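Local atomic coordinates of CurK, CurL fusion protein (Moorea producens 3L, PDB entry 4MYZ), a protein that is an engineered fusion of the CurK C-terminal and CurL N-terminal docking domains, which probably pair polyketide synthase modules in the curacin A pathway. Residues B[16-19]-B[20-24]. Numbering follows the deposited sequence.
Sequences IELE and ASVLQ
Leu18 and Val22, one turn apart on an amphipathic alpha-helix, exemplify how a docking helix divides into a packed and an open side. The helix, residues 15-32, belongs to the CurK part of the fusion. On the packed side Leu18 CD1 approaches Val22 CG2 to 4.3 Å, and both side chains, buried, also pack on other helices: Leu18 on Leu57 of the second subunit, Val22 on Leu61 of that subunit and on Ala60 of its own chain, all in the CurL part. With chi1 at 163°, Val22 sets CG1 opposite its own backbone N and swings CG2 back to 3.3 Å from Leu18 O. That oxygen also accepts the N-H of Val22 at 2.9 Å, in a nearly straight bond (165° at the hydrogen).

The other side is looser. Ile16 and Glu17 are exposed; their side chains stay clear of the following turn, which they meet through their carbonyl oxygens, hydrogen-bonded to Ala20 N and Ser21 N. The carboxylate of Glu17 instead turns back, OE1 taking the N-H of Ser14. Leu23 is exposed too, yet touches Arg59 of helix 56-71. Its N lies 3.0 Å from Glu19 O, the acceptor of its hydrogen bond, and its CG rests 3.4 Å from the same Glu19 O.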
loop_
_atom_site.group_PDB
_atom_site.type_symbol
_atom_site.label_atom_id
_atom_site.label_comp_id
_atom_site.label_asym_id
_atom_site.label_seq_id
_atom_site.Cartn_x
_atom_site.Cartn_y
_atom_site.Cartn_z
ATOM N N ILE B 16 -11.779 2.574 10.802
ATOM C CA ILE B 16 -10.947 1.719 11.649
ATOM C C ILE B 16 -10.829 0.308 11.061
ATOM O O ILE B 16 -9.733 -0.262 11.032
ATOM C CB ILE B 16 -11.475 1.699 13.098
ATOM C CG1 ILE B 16 -11.250 3.082 13.722
ATOM C CG2 ILE B 16 -10.777 0.597 13.905
ATOM C CD1 ILE B 16 -11.868 3.281 15.077
ATOM N N GLU B 17 -11.932 -0.238 10.540
ATOM C CA GLU B 17 -11.883 -1.544 9.860
ATOM C C GLU B 17 -11.028 -1.514 8.599
ATOM O O GLU B 17 -10.333 -2.468 8.301
ATOM C CB GLU B 17 -13.278 -2.026 9.492
ATOM C CG GLU B 17 -14.142 -2.383 10.681
ATOM C CD GLU B 17 -15.561 -2.751 10.292
ATOM O OE1 GLU B 17 -16.172 -2.079 9.415
ATOM O OE2 GLU B 17 -16.101 -3.713 10.893
ATOM N N LEU B 18 -11.076 -0.414 7.869
ATOM C CA LEU B 18 -10.226 -0.220 6.698
ATOM C C LEU B 18 -8.743 -0.220 7.068
ATOM O O LEU B 18 -7.926 -0.911 6.438
ATOM C CB LEU B 18 -10.639 1.072 5.989
ATOM C CG LEU B 18 -9.736 1.583 4.874
ATOM C CD1 LEU B 18 -9.706 0.581 3.720
ATOM C CD2 LEU B 18 -10.158 2.965 4.413
ATOM N N GLU B 19 -8.396 0.513 8.128
ATOM C CA GLU B 19 -7.026 0.488 8.643
ATOM C C GLU B 19 -6.588 -0.926 9.009
ATOM O O GLU B 19 -5.483 -1.340 8.645
ATOM C CB GLU B 19 -6.884 1.446 9.836
ATOM C CG GLU B 19 -7.016 2.905 9.482
ATOM C CD GLU B 19 -7.071 3.836 10.656
ATOM O OE1 GLU B 19 -6.845 3.393 11.801
ATOM O OE2 GLU B 19 -7.358 5.042 10.453
ATOM N N ALA B 20 -7.426 -1.674 9.713
ATOM C CA ALA B 20 -7.098 -3.040 10.088
ATOM C C ALA B 20 -6.896 -3.927 8.875
ATOM O O ALA B 20 -5.968 -4.737 8.844
ATOM C CB ALA B 20 -8.165 -3.623 10.969
ATOM N N SER B 21 -7.759 -3.767 7.872
ATOM C CA SER B 21 -7.675 -4.575 6.674
ATOM C C SER B 21 -6.391 -4.270 5.885
ATOM O O SER B 21 -5.759 -5.180 5.336
ATOM C CB SER B 21 -8.883 -4.335 5.789
ATOM O OG SER B 21 -10.073 -4.851 6.388
ATOM N N VAL B 22 -6.024 -2.992 5.802
ATOM C CA VAL B 22 -4.774 -2.597 5.181
ATOM C C VAL B 22 -3.601 -3.279 5.901
ATOM O O VAL B 22 -2.690 -3.815 5.276
ATOM C CB VAL B 22 -4.665 -1.069 5.170
ATOM C CG1 VAL B 22 -3.237 -0.600 4.925
ATOM C CG2 VAL B 22 -5.607 -0.524 4.119
ATOM N N LEU B 23 -3.598 -3.227 7.219
ATOM C CA LEU B 23 -2.500 -3.827 7.981
ATOM C C LEU B 23 -2.405 -5.337 7.753
ATOM O O LEU B 23 -1.318 -5.901 7.602
ATOM C CB LEU B 23 -2.608 -3.498 9.465
ATOM C CG LEU B 23 -2.406 -2.038 9.803
ATOM C CD1 LEU B 23 -2.785 -1.754 11.248
ATOM C CD2 LEU B 23 -0.961 -1.625 9.602
ATOM N N GLN B 24 -3.556 -5.998 7.710
ATOM C CA GLN B 24 -3.567 -7.426 7.416
ATOM C C GLN B 24 -2.986 -7.719 6.032
ATOM O O GLN B 24 -2.254 -8.695 5.829
ATOM C CB GLN B 24 -4.988 -7.972 7.494
ATOM C CG GLN B 24 -5.610 -8.023 8.888
ATOM C CD GLN B 24 -7.139 -8.124 8.795
ATOM O OE1 GLN B 24 -7.685 -8.544 7.772
ATOM N NE2 GLN B 24 -7.831 -7.691 9.836
#